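Local coordinates for ancylostoma secreted protein 1 (PDB 3NT8), which is a secreted two-CAP-domain protein of the human hookworm, probably associated with the transition of infective larvae to parasitism, at residues 72-77 with 160-165; 282-287 with 382-387; 133-138 with 187-192; 362-367 with 396-401. All blocks are in the same frame, centred on the assembly; numbering follows the deposited sequence.

Contact 1 of 4, residues 72-77 with 160-165; sequences LSWDCA and LGCAYK
Two backbone bonds pin Ser-73 and Asp-75 to Leu-160: Leu-160 N donates to Ser-73 O (3.0 Å), and Asp-75 N donates to Leu-160 O at 2.9 Å. Trp-74, between them, pairs with Leu-160 as a parallel bridge, and its CA makes a CA-H...O contact with Leu-160 O. Both side chains lie on the same face of the sheet. With CG anti to the backbone N (chi1 -164°), the indole of Trp-74 extends along the neighbouring strand, so that CZ3 meets Leu-160 CD2 at 4.0 Å and CH2 comes 3.4 Å from Cys-162 N. Leu-160 O sits over one face of the ring near its rim, while Cys-162 SG makes an oblique sulfur-aromatic contact with the six-membered ring, 5.3 Å from its centroid. Leu-72 adds its CB against Leu-160 CB (4.1 Å). Farther out, Phe-40 of helix 34-52 packs on Trp-74 and Cys-162, and Trp-74 NE1 is tied to Glu-79. Asp-75 turns its carboxylate from the strand and caps Met-78 N, starting helix 76-85, while Cys-162 is joined by a disulfide to Cys-175 on the adjacent strand. A short edge strand running parallel to 159-167 thus completes the mixed sheet in the alpha-beta-alpha sandwich of a CAP domain.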
loop_
_atom_site.group_PDB
_atom_site.type_symbol
_atom_site.label_atom_id
_atom_site.label_comp_id
_atom_site.label_asym_id
_atom_site.label_seq_id
_atom_site.Cartn_x
_atom_site.Cartn_y
_atom_site.Cartn_z
ATOM N N LEU A 72 13.053 -7.954 7.622
ATOM C CA LEU A 72 13.797 -6.801 7.110
ATOM C C LEU A 72 15.237 -7.140 6.815
ATOM O O LEU A 72 15.862 -7.911 7.547
ATOM C CB LEU A 72 13.715 -5.622 8.147
ATOM C CG LEU A 72 12.285 -5.190 8.568
ATOM C CD1 LEU A 72 12.192 -3.956 9.540
ATOM C CD2 LEU A 72 11.500 -4.865 7.309
ATOM N N SER A 73 15.770 -6.571 5.743
ATOM C CA SER A 73 17.208 -6.559 5.480
ATOM C C SER A 73 17.719 -5.162 5.650
ATOM O O SER A 73 17.005 -4.175 5.374
ATOM C CB SER A 73 17.463 -6.971 4.046
ATOM O OG SER A 73 16.914 -8.253 3.879
ATOM N N TRP A 74 18.947 -5.044 6.124
ATOM C CA TRP A 74 19.589 -3.708 6.193
ATOM C C TRP A 74 19.888 -3.031 4.843
ATOM O O TRP A 74 20.302 -3.681 3.890
ATOM C CB TRP A 74 20.873 -3.814 7.037
ATOM C CG TRP A 74 21.400 -2.507 7.491
ATOM C CD1 TRP A 74 22.364 -1.739 6.863
ATOM C CD2 TRP A 74 21.028 -1.803 8.672
ATOM N NE1 TRP A 74 22.589 -0.612 7.583
ATOM C CE2 TRP A 74 21.806 -0.632 8.713
ATOM C CE3 TRP A 74 20.107 -2.063 9.721
ATOM C CZ2 TRP A 74 21.691 0.309 9.735
ATOM C CZ3 TRP A 74 19.978 -1.126 10.747
ATOM C CH2 TRP A 74 20.786 0.041 10.750
ATOM N N ASP A 75 19.731 -1.711 4.749
ATOM C CA ASP A 75 20.078 -1.075 3.495
ATOM C C ASP A 75 21.083 0.059 3.704
ATOM O O ASP A 75 20.787 1.010 4.427
ATOM C CB ASP A 75 18.803 -0.638 2.756
ATOM C CG ASP A 75 19.093 -0.060 1.379
ATOM O OD1 ASP A 75 18.902 -0.769 0.384
ATOM O OD2 ASP A 75 19.509 1.110 1.291
ATOM N N CYS A 76 22.270 -0.018 3.090
ATOM C CA CYS A 76 23.328 0.953 3.433
ATOM C C CYS A 76 22.997 2.366 2.968
ATOM O O CYS A 76 23.328 3.343 3.653
ATOM C CB CYS A 76 24.708 0.538 2.969
ATOM S SG CYS A 76 25.279 -1.023 3.705
ATOM N N ALA A 77 22.342 2.442 1.812
ATOM C CA ALA A 77 21.991 3.648 1.146
ATOM C C ALA A 77 20.923 4.321 1.951
ATOM O O ALA A 77 20.931 5.560 2.106
ATOM C CB ALA A 77 21.483 3.327 -0.266
ATOM N N LEU A 160 15.315 -1.757 5.827
ATOM C CA LEU A 160 15.454 -0.989 7.058
ATOM C C LEU A 160 16.732 -0.137 7.005
ATOM O O LEU A 160 17.764 -0.629 6.543
ATOM C CB LEU A 160 15.556 -1.938 8.264
ATOM C CG LEU A 160 15.774 -1.243 9.611
ATOM C CD1 LEU A 160 14.609 -0.375 9.948
ATOM C CD2 LEU A 160 16.103 -2.204 10.780
ATOM N N GLY A 161 16.667 1.110 7.493
ATOM C CA GLY A 161 17.873 1.938 7.644
ATOM C C GLY A 161 17.801 2.789 8.896
ATOM O O GLY A 161 16.877 3.602 9.045
ATOM N N CYS A 162 18.752 2.599 9.810
ATOM C CA CYS A 162 18.724 3.392 11.049
ATOM C C CYS A 162 20.105 4.045 11.322
ATOM O O CYS A 162 21.136 3.521 10.850
ATOM C CB CYS A 162 18.283 2.565 12.274
ATOM S SG CYS A 162 16.846 1.484 12.186
ATOM N N ALA A 163 20.088 5.136 12.111
ATOM C CA ALA A 163 21.252 5.884 12.511
ATOM C C ALA A 163 20.933 6.743 13.757
ATOM O O ALA A 163 19.778 7.082 13.955
ATOM C CB ALA A 163 21.742 6.775 11.302
ATOM N N TYR A 164 21.917 7.014 14.631
ATOM C CA TYR A 164 21.793 8.039 15.687
ATOM C C TYR A 164 22.869 9.131 15.464
ATOM O O TYR A 164 23.778 8.926 14.686
ATOM C CB TYR A 164 21.845 7.468 17.102
ATOM C CG TYR A 164 23.108 6.676 17.376
ATOM C CD1 TYR A 164 24.365 7.317 17.510
ATOM C CD2 TYR A 164 23.065 5.307 17.422
ATOM C CE1 TYR A 164 25.532 6.584 17.713
ATOM C CE2 TYR A 164 24.217 4.561 17.612
ATOM C CZ TYR A 164 25.453 5.211 17.752
ATOM O OH TYR A 164 26.586 4.480 17.923
ATOM N N LYS A 165 22.684 10.320 16.048
ATOM C CA LYS A 165 23.680 11.382 16.055
ATOM C C LYS A 165 23.652 12.077 17.392
ATOM O O LYS A 165 22.583 12.453 17.830
ATOM C CB LYS A 165 23.388 12.393 14.967
ATOM C CG LYS A 165 24.437 13.459 14.776
ATOM C CD LYS A 165 25.762 12.928 14.276
ATOM C CE LYS A 165 26.696 14.161 14.085
ATOM N NZ LYS A 165 28.018 13.884 13.397
#

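Contact 2 of 4, residues 282-287 with 382-387; sequences ASAIRH and FGVCQY
The rings of His-287 and Phe-382 meet as an offset edge-to-face pair, the edge of Phe-382 directed at the face of the imidazole, with planes at 68° and centroids 5.9 Å apart. Val-384 fits beside both: its CG2 lies over one face of the phenyl ring, toward the rim, and its CG1 is at the imidazole edge, in plane, 4.0 Å from His-287 CD2. The backbone O of His-287 approaches the edge of the phenyl ring, 3.9 Å from Phe-382 CE2. The imidazole is held in turn by a bond from NE2 to Gln-294 O. Through these residues helix 278-288, part of a helical layer of the alpha-beta-alpha sandwich, lies on strand 381-388 of the central sheet in the second CAP domain; the axes of the two segments are 7.7 Å apart at 143°. Toward the start of the helix segment, Ala-284 CB nestles between Val-384 CG1 and Gln-386 CG. Gln-386, extended beyond CG, carries its buried amide to Ser-283 on the helix. There Ser-283 OG, anti to its own N (chi1 175°), donates to Gln-386 OE1 at 2.6 Å, in the amide plane and on a lone pair. The other end of the amide, Gln-386 NE2, donates to a water (3.0 Å), which in turn donates a hydrogen bond to Ser-283 O, and it bonds as well to Glu-306 of strand 305-311.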
loop_
_atom_site.group_PDB
_atom_site.type_symbol
_atom_site.label_atom_id
_atom_site.label_comp_id
_atom_site.label_asym_id
_atom_site.label_seq_id
_atom_site.Cartn_x
_atom_site.Cartn_y
_atom_site.Cartn_z
ATOM N N ALA A 282 -1.418 6.173 -22.455
ATOM C CA ALA A 282 -0.722 7.346 -22.995
ATOM C C ALA A 282 -1.524 8.558 -22.570
ATOM O O ALA A 282 -0.945 9.605 -22.299
ATOM C CB ALA A 282 -0.664 7.295 -24.517
ATOM N N SER A 283 -2.857 8.400 -22.484
ATOM C CA SER A 283 -3.696 9.507 -22.055
ATOM C C SER A 283 -3.545 9.740 -20.537
ATOM O O SER A 283 -3.608 10.875 -20.015
ATOM C CB SER A 283 -5.158 9.223 -22.468
ATOM O OG SER A 283 -6.002 10.210 -21.981
ATOM N N ALA A 284 -3.415 8.662 -19.778
ATOM C CA ALA A 284 -3.163 8.901 -18.357
ATOM C C ALA A 284 -1.786 9.499 -18.088
ATOM O O ALA A 284 -1.653 10.268 -17.131
ATOM C CB ALA A 284 -3.341 7.737 -17.579
ATOM N N ILE A 285 -0.791 9.133 -18.898
ATOM C CA ILE A 285 0.569 9.661 -18.803
ATOM C C ILE A 285 0.626 11.169 -19.062
ATOM O O ILE A 285 1.301 11.869 -18.333
ATOM C CB ILE A 285 1.541 8.934 -19.742
ATOM C CG1 ILE A 285 1.742 7.495 -19.252
ATOM C CG2 ILE A 285 2.894 9.690 -19.839
ATOM C CD1 ILE A 285 2.648 6.682 -20.109
ATOM N N ARG A 286 -0.142 11.655 -20.047
ATOM C CA ARG A 286 -0.197 13.068 -20.371
ATOM C C ARG A 286 -0.660 13.939 -19.242
ATOM O O ARG A 286 -0.112 15.017 -19.022
ATOM C CB ARG A 286 -1.140 13.263 -21.559
ATOM C CG ARG A 286 -0.401 13.080 -22.884
ATOM C CD ARG A 286 -1.209 13.692 -24.039
ATOM N NE ARG A 286 -2.423 12.932 -24.236
ATOM C CZ ARG A 286 -2.510 11.826 -24.958
ATOM N NH1 ARG A 286 -1.430 11.363 -25.578
ATOM N NH2 ARG A 286 -3.699 11.227 -25.086
ATOM N N HIS A 287 -1.707 13.476 -18.564
ATOM C CA HIS A 287 -2.204 14.145 -17.425
ATOM C C HIS A 287 -1.314 13.981 -16.179
ATOM O O HIS A 287 -1.048 14.959 -15.418
ATOM C CB HIS A 287 -3.583 13.626 -17.150
ATOM C CG HIS A 287 -4.196 14.245 -15.947
ATOM N ND1 HIS A 287 -4.359 15.602 -15.823
ATOM C CD2 HIS A 287 -4.636 13.699 -14.788
ATOM C CE1 HIS A 287 -4.895 15.866 -14.650
ATOM N NE2 HIS A 287 -5.073 14.731 -14.002
ATOM N N PHE A 382 2.397 10.805 -7.781
ATOM C CA PHE A 382 1.080 11.038 -8.393
ATOM C C PHE A 382 0.651 9.808 -9.188
ATOM O O PHE A 382 1.408 9.312 -10.003
ATOM C CB PHE A 382 1.228 12.275 -9.321
ATOM C CG PHE A 382 -0.079 12.775 -9.939
ATOM C CD1 PHE A 382 -1.274 12.565 -9.302
ATOM C CD2 PHE A 382 -0.083 13.487 -11.151
ATOM C CE1 PHE A 382 -2.468 13.042 -9.847
ATOM C CE2 PHE A 382 -1.254 13.952 -11.682
ATOM C CZ PHE A 382 -2.458 13.733 -11.008
ATOM N N GLY A 383 -0.549 9.284 -8.910
ATOM C CA GLY A 383 -1.054 8.074 -9.561
ATOM C C GLY A 383 -2.378 8.390 -10.276
ATOM O O GLY A 383 -3.280 8.967 -9.673
ATOM N N VAL A 384 -2.447 8.104 -11.569
ATOM C CA VAL A 384 -3.645 8.385 -12.407
ATOM C C VAL A 384 -4.051 7.089 -13.112
ATOM O O VAL A 384 -3.212 6.428 -13.758
ATOM C CB VAL A 384 -3.403 9.502 -13.492
ATOM C CG1 VAL A 384 -4.721 9.740 -14.401
ATOM C CG2 VAL A 384 -2.907 10.837 -12.885
ATOM N N CYS A 385 -5.306 6.676 -12.981
ATOM C CA CYS A 385 -5.816 5.639 -13.876
ATOM C C CYS A 385 -7.025 6.135 -14.688
ATOM O O CYS A 385 -7.913 6.816 -14.177
ATOM C CB CYS A 385 -6.290 4.418 -13.090
ATOM S SG CYS A 385 -4.972 3.405 -12.394
ATOM N N GLN A 386 -7.104 5.683 -15.926
ATOM C CA GLN A 386 -8.188 6.107 -16.834
ATOM C C GLN A 386 -8.891 4.878 -17.366
ATOM O O GLN A 386 -8.323 3.812 -17.452
ATOM C CB GLN A 386 -7.674 7.005 -17.984
ATOM C CG GLN A 386 -7.312 8.440 -17.548
ATOM C CD GLN A 386 -6.898 9.334 -18.718
ATOM O OE1 GLN A 386 -6.978 8.952 -19.893
ATOM N NE2 GLN A 386 -6.471 10.550 -18.387
ATOM N N TYR A 387 -10.122 5.046 -17.751
ATOM C CA TYR A 387 -11.095 3.960 -17.806
ATOM C C TYR A 387 -11.971 4.113 -19.013
ATOM O O TYR A 387 -12.687 5.118 -19.139
ATOM C CB TYR A 387 -11.944 3.970 -16.538
ATOM C CG TYR A 387 -11.159 3.677 -15.224
ATOM C CD1 TYR A 387 -11.061 2.366 -14.696
ATOM C CD2 TYR A 387 -10.600 4.713 -14.462
ATOM C CE1 TYR A 387 -10.403 2.119 -13.541
ATOM C CE2 TYR A 387 -9.967 4.468 -13.261
ATOM C CZ TYR A 387 -9.839 3.159 -12.832
ATOM O OH TYR A 387 -9.169 2.891 -11.672
HETATM O O HOH W 1 -5.491 12.992 -19.764
#

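Contact 3 of 4, residues 133-138 with 187-192; sequences NGVGPD and PMWETG
A loop of the first CAP domain, after helix 129-133, meets the segment that leads into the short strand 190-191. Val-135 and Met-188 form the apolar centre, reaching toward each other tip to tip, with Val-135 CG1 3.7 Å from Met-188 CE. The methionine methyl also touches the second branch, Val-135 CG2, at 4.0 Å, and so sits against the fork of the valine. A bend at the thioether (chi3 -70°) gives CE this position at the end of an otherwise stretched chain. Trp-189 adds the far corner of its six-membered ring, CH2 standing 4.4 Å from Val-135 CG1 in a looser, oblique contact. Beyond this patch the two segments meet through backbone oxygens and a water. Asp-138 O rests on the proline ring, 3.7 Å from Pro-187 CB. The water joins the two segments, donating to Pro-137 O (2.6 Å) and hydrogen-bonded to Thr-191 OG1 at 2.8 Å. The hydroxyl of Thr-191 is also hydrogen-bonded to the side-chain amide of Asn-139, which reaches Trp-189 O as well; the residue just after segment 133-138 thereby ties its loop directly to segment 187-192. Helix 147-153 packs beside the apolar patch, Phe-149 touching both Val-135 and Trp-189 and Ser-150 touching Met-188, while Trp-189 also lies on Ala-66 of strand 66-67, the antiparallel partner of strand 190-191.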
loop_
_atom_site.group_PDB
_atom_site.type_symbol
_atom_site.label_atom_id
_atom_site.label_comp_id
_atom_site.label_asym_id
_atom_site.label_seq_id
_atom_site.Cartn_x
_atom_site.Cartn_y
_atom_site.Cartn_z
ATOM N N ASN A 133 -2.124 1.049 23.635
ATOM C CA ASN A 133 -3.393 1.501 23.001
ATOM C C ASN A 133 -4.299 0.412 22.418
ATOM O O ASN A 133 -5.517 0.523 22.414
ATOM C CB ASN A 133 -3.064 2.486 21.882
ATOM C CG ASN A 133 -2.364 3.710 22.395
ATOM O OD1 ASN A 133 -2.961 4.507 23.139
ATOM N ND2 ASN A 133 -1.070 3.883 22.013
ATOM N N GLY A 134 -3.674 -0.620 21.878
ATOM C CA GLY A 134 -4.382 -1.774 21.367
ATOM C C GLY A 134 -4.416 -1.590 19.874
ATOM O O GLY A 134 -4.105 -0.516 19.389
ATOM N N VAL A 135 -4.786 -2.653 19.172
ATOM C CA VAL A 135 -4.897 -2.676 17.717
ATOM C C VAL A 135 -6.298 -3.259 17.414
ATOM O O VAL A 135 -6.712 -4.271 18.024
ATOM C CB VAL A 135 -3.802 -3.584 17.089
ATOM C CG1 VAL A 135 -4.037 -3.819 15.633
ATOM C CG2 VAL A 135 -2.373 -3.004 17.271
ATOM N N GLY A 136 -7.016 -2.596 16.503
ATOM C CA GLY A 136 -8.303 -3.045 15.946
ATOM C C GLY A 136 -8.398 -4.480 15.367
ATOM O O GLY A 136 -7.383 -5.069 14.963
ATOM N N PRO A 137 -9.633 -5.046 15.318
ATOM C CA PRO A 137 -9.829 -6.488 15.045
ATOM C C PRO A 137 -9.256 -7.003 13.686
ATOM O O PRO A 137 -8.993 -8.248 13.570
ATOM C CB PRO A 137 -11.361 -6.662 15.137
ATOM C CG PRO A 137 -11.931 -5.263 14.747
ATOM C CD PRO A 137 -10.915 -4.300 15.384
ATOM N N ASP A 138 -9.066 -6.094 12.702
ATOM C CA ASP A 138 -8.489 -6.444 11.405
ATOM C C ASP A 138 -6.991 -5.959 11.273
ATOM O O ASP A 138 -6.412 -5.979 10.194
ATOM C CB ASP A 138 -9.336 -5.884 10.268
ATOM C CG ASP A 138 -10.783 -6.410 10.265
ATOM O OD1 ASP A 138 -11.039 -7.533 10.787
ATOM O OD2 ASP A 138 -11.654 -5.684 9.709
ATOM N N PRO A 187 -4.659 -2.443 6.698
ATOM C CA PRO A 187 -4.165 -3.405 7.671
ATOM C C PRO A 187 -2.653 -3.385 7.748
ATOM O O PRO A 187 -1.956 -3.374 6.720
ATOM C CB PRO A 187 -4.676 -4.746 7.170
ATOM C CG PRO A 187 -5.114 -4.485 5.713
ATOM C CD PRO A 187 -5.541 -3.064 5.696
ATOM N N MET A 188 -2.159 -3.334 8.979
ATOM C CA MET A 188 -0.708 -3.360 9.210
ATOM C C MET A 188 -0.169 -4.715 8.751
ATOM O O MET A 188 0.937 -4.784 8.218
ATOM C CB MET A 188 -0.393 -3.071 10.664
ATOM C CG MET A 188 -0.627 -1.618 10.980
ATOM S SD MET A 188 -0.369 -1.101 12.653
ATOM C CE MET A 188 -1.774 -1.906 13.449
ATOM N N TRP A 189 -1.004 -5.760 8.891
ATOM C CA TRP A 189 -0.673 -7.112 8.412
ATOM C C TRP A 189 -1.987 -7.893 8.258
ATOM O O TRP A 189 -3.055 -7.544 8.845
ATOM C CB TRP A 189 0.333 -7.858 9.393
ATOM C CG TRP A 189 -0.291 -8.186 10.759
ATOM C CD1 TRP A 189 -0.997 -9.335 11.108
ATOM C CD2 TRP A 189 -0.255 -7.380 11.950
ATOM N NE1 TRP A 189 -1.369 -9.292 12.438
ATOM C CE2 TRP A 189 -0.926 -8.105 12.978
ATOM C CE3 TRP A 189 0.300 -6.134 12.262
ATOM C CZ2 TRP A 189 -1.109 -7.585 14.259
ATOM C CZ3 TRP A 189 0.149 -5.643 13.553
ATOM C CH2 TRP A 189 -0.582 -6.353 14.527
ATOM N N GLU A 190 -1.905 -9.012 7.547
ATOM C CA GLU A 190 -3.098 -9.844 7.375
ATOM C C GLU A 190 -3.090 -10.968 8.349
ATOM O O GLU A 190 -2.088 -11.628 8.540
ATOM C CB GLU A 190 -3.203 -10.344 5.931
ATOM C CG GLU A 190 -3.638 -9.220 4.965
ATOM C CD GLU A 190 -3.887 -9.697 3.543
ATOM O OE1 GLU A 190 -3.043 -10.435 2.977
ATOM O OE2 GLU A 190 -4.939 -9.298 2.993
ATOM N N THR A 191 -4.208 -11.161 9.026
ATOM C CA THR A 191 -4.341 -12.297 9.967
ATOM C C THR A 191 -4.201 -13.641 9.183
ATOM O O THR A 191 -4.878 -13.871 8.163
ATOM C CB THR A 191 -5.648 -12.191 10.814
ATOM O OG1 THR A 191 -5.776 -10.889 11.387
ATOM C CG2 THR A 191 -5.657 -13.168 11.960
ATOM N N GLY A 192 -3.272 -14.488 9.631
ATOM C CA GLY A 192 -3.215 -15.858 9.151
ATOM C C GLY A 192 -2.080 -16.556 9.816
ATOM O O GLY A 192 -1.391 -15.953 10.636
HETATM O O HOH W 2 -8.309 -10.553 12.619
#

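Contact 4 of 4, residues 362-367 with 396-401; sequences MAWDTT and HVIYTM
Trp-364 lays one face of its indole across the backbone of Val-397 and Ile-398, where the chain leaving helix 357-363 of the second CAP domain meets the irregular segment 396-401. Ile-398 CA stands over the face of the six-membered ring, 3.9 Å from its centroid, a CH-pi contact. The carbonyl oxygens Val-397 O and Ile-398 O lie above the same ring system toward its rim. The side chain of Ile-398 crosses that of Trp-364 at about a right angle. Its CG2 branch, anti to the backbone N, is 3.6 Å from Trp-364 CE3 and also packs on Ala-363 CB. The ring of Tyr-399 turns an edge to Ala-363 O, CD2 lying 3.6 Å from that oxygen, and its hydroxyl is bonded to Pro-266 O.

Asp-365 is gripped through both backbone and side chain. Its N donates to Ile-398 O (3.2 Å), in the carbonyl plane. The carboxylate is set obliquely against Tyr-399, the two flat groups 63° apart, and chi1 of 63° swings it between its own N and carbonyl carbon, over the neighbouring chain. A water bridges Asp-365 OD2 and Thr-400 O, donating to both, and a salt bridge to Lys-270 probably stabilises the negative charge. His-396, at the far end of the indole, is fixed by an in-plane bond from ND1 to Val-397 O. Thr-400 N donates almost straight, at 172°, to Asp-365 OD2 (3.2 Å), approaching from above the carboxylate plane.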
loop_
_atom_site.group_PDB
_atom_site.type_symbol
_atom_site.label_atom_id
_atom_site.label_comp_id
_atom_site.label_asym_id
_atom_site.label_seq_id
_atom_site.Cartn_x
_atom_site.Cartn_y
_atom_site.Cartn_z
ATOM N N MET A 362 -14.234 1.680 -10.655
ATOM C CA MET A 362 -13.499 0.397 -10.669
ATOM C C MET A 362 -14.454 -0.812 -10.890
ATOM O O MET A 362 -14.092 -1.800 -11.564
ATOM C CB MET A 362 -12.690 0.212 -9.387
ATOM C CG MET A 362 -11.475 1.117 -9.281
ATOM S SD MET A 362 -10.507 0.801 -7.759
ATOM C CE MET A 362 -9.853 -0.868 -8.019
ATOM N N ALA A 363 -15.658 -0.736 -10.324
ATOM C CA ALA A 363 -16.624 -1.813 -10.381
ATOM C C ALA A 363 -17.581 -1.685 -11.563
ATOM O O ALA A 363 -18.443 -2.543 -11.725
ATOM C CB ALA A 363 -17.446 -1.852 -9.102
ATOM N N TRP A 364 -17.432 -0.635 -12.374
ATOM C CA TRP A 364 -18.371 -0.367 -13.499
ATOM C C TRP A 364 -18.338 -1.437 -14.596
ATOM O O TRP A 364 -17.284 -1.663 -15.242
ATOM C CB TRP A 364 -18.104 1.017 -14.096
ATOM C CG TRP A 364 -19.358 1.696 -14.589
ATOM C CD1 TRP A 364 -19.904 1.622 -15.861
ATOM C CD2 TRP A 364 -20.245 2.514 -13.822
ATOM N NE1 TRP A 364 -21.064 2.357 -15.926
ATOM C CE2 TRP A 364 -21.298 2.923 -14.693
ATOM C CE3 TRP A 364 -20.283 2.917 -12.479
ATOM C CZ2 TRP A 364 -22.372 3.741 -14.256
ATOM C CZ3 TRP A 364 -21.339 3.754 -12.059
ATOM C CH2 TRP A 364 -22.359 4.147 -12.945
ATOM N N ASP A 365 -19.474 -2.116 -14.794
ATOM C CA ASP A 365 -19.438 -3.328 -15.598
ATOM C C ASP A 365 -19.113 -3.095 -17.053
ATOM O O ASP A 365 -18.499 -3.953 -17.663
ATOM C CB ASP A 365 -20.688 -4.232 -15.427
ATOM C CG ASP A 365 -21.966 -3.591 -15.864
ATOM O OD1 ASP A 365 -22.034 -2.392 -15.946
ATOM O OD2 ASP A 365 -22.972 -4.278 -16.050
ATOM N N THR A 366 -19.584 -1.983 -17.621
ATOM C CA THR A 366 -19.329 -1.674 -19.049
ATOM C C THR A 366 -17.929 -1.172 -19.293
ATOM O O THR A 366 -17.464 -1.254 -20.411
ATOM C CB THR A 366 -20.351 -0.710 -19.694
ATOM O OG1 THR A 366 -20.446 0.502 -18.931
ATOM C CG2 THR A 366 -21.722 -1.417 -19.742
ATOM N N THR A 367 -17.267 -0.661 -18.257
ATOM C CA THR A 367 -15.849 -0.276 -18.334
ATOM C C THR A 367 -14.921 -1.522 -18.447
ATOM O O THR A 367 -15.029 -2.440 -17.635
ATOM C CB THR A 367 -15.472 0.538 -17.083
ATOM O OG1 THR A 367 -16.325 1.712 -17.025
ATOM C CG2 THR A 367 -13.989 0.943 -17.120
ATOM N N HIS A 396 -27.527 5.778 -12.534
ATOM C CA HIS A 396 -27.434 4.441 -13.184
ATOM C C HIS A 396 -26.813 3.421 -12.228
ATOM O O HIS A 396 -26.042 3.803 -11.328
ATOM C CB HIS A 396 -26.556 4.547 -14.414
ATOM C CG HIS A 396 -26.688 3.404 -15.372
ATOM N ND1 HIS A 396 -26.098 2.178 -15.147
ATOM C CD2 HIS A 396 -27.291 3.319 -16.589
ATOM C CE1 HIS A 396 -26.345 1.381 -16.171
ATOM N NE2 HIS A 396 -27.065 2.048 -17.058
ATOM N N VAL A 397 -27.180 2.139 -12.369
ATOM C CA VAL A 397 -26.558 1.097 -11.585
ATOM C C VAL A 397 -25.053 0.991 -11.932
ATOM O O VAL A 397 -24.642 1.247 -13.060
ATOM C CB VAL A 397 -27.233 -0.255 -11.771
ATOM C CG1 VAL A 397 -28.708 -0.259 -11.211
ATOM C CG2 VAL A 397 -27.184 -0.594 -13.168
ATOM N N ILE A 398 -24.234 0.656 -10.934
ATOM C CA ILE A 398 -22.789 0.531 -11.140
ATOM C C ILE A 398 -22.553 -0.733 -11.980
ATOM O O ILE A 398 -21.688 -0.771 -12.862
ATOM C CB ILE A 398 -22.007 0.454 -9.811
ATOM C CG1 ILE A 398 -22.293 1.646 -8.916
ATOM C CG2 ILE A 398 -20.478 0.263 -10.038
ATOM C CD1 ILE A 398 -22.099 1.298 -7.431
ATOM N N TYR A 399 -23.310 -1.772 -11.693
ATOM C CA TYR A 399 -23.247 -3.003 -12.507
ATOM C C TYR A 399 -24.616 -3.688 -12.478
ATOM O O TYR A 399 -25.398 -3.530 -11.484
ATOM C CB TYR A 399 -22.129 -3.947 -12.054
ATOM C CG TYR A 399 -22.080 -4.313 -10.577
ATOM C CD1 TYR A 399 -22.948 -5.282 -10.043
ATOM C CD2 TYR A 399 -21.148 -3.724 -9.748
ATOM C CE1 TYR A 399 -22.908 -5.639 -8.735
ATOM C CE2 TYR A 399 -21.057 -4.076 -8.417
ATOM C CZ TYR A 399 -21.966 -5.041 -7.918
ATOM O OH TYR A 399 -21.955 -5.434 -6.632
ATOM N N THR A 400 -24.932 -4.407 -13.570
ATOM C CA THR A 400 -26.201 -5.134 -13.690
ATOM C C THR A 400 -26.139 -6.340 -12.758
ATOM O O THR A 400 -25.159 -7.143 -12.765
ATOM C CB THR A 400 -26.419 -5.668 -15.118
ATOM O OG1 THR A 400 -26.389 -4.571 -16.025
ATOM C CG2 THR A 400 -27.823 -6.393 -15.236
ATOM N N MET A 401 -27.206 -6.486 -12.018
ATOM C CA MET A 401 -27.305 -7.417 -10.954
ATOM C C MET A 401 -27.938 -8.756 -11.357
ATOM O O MET A 401 -28.978 -8.814 -12.058
ATOM C CB MET A 401 -28.068 -6.741 -9.773
ATOM C CG MET A 401 -27.279 -5.713 -9.002
ATOM S SD MET A 401 -28.288 -4.917 -7.754
ATOM C CE MET A 401 -29.211 -3.807 -8.850
HETATM O O HOH W 3 -22.858 -6.787 -14.245
HETATM O O HOH W 4 -23.630 -0.069 -15.277
HETATM O O HOH W 5 -25.403 -2.310 -16.143
#

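Overall arrangement
Contacts 1 and 3 belong to the first half of the chain, contacts 2 and 4 to the second. Contacts 1 and 2 involve equivalent four-stranded sheets, one through backbone pairing at an edge strand, the other through side chains between a helix and an inner strand; they lie about 34 Å apart, centre to centre. Contact 2 is wholly buried and contact 4 largely so, whereas contacts 1 and 3 are partly exposed. The two loop contacts differ in chemistry: 133-138 with 187-192 relies on apolar tips and one bridging water, 362-367 with 396-401 on a tryptophan face and a carboxylate. Contacts 2 and 4 touch directly, Tyr-387 packing on Thr-367 and Met-362.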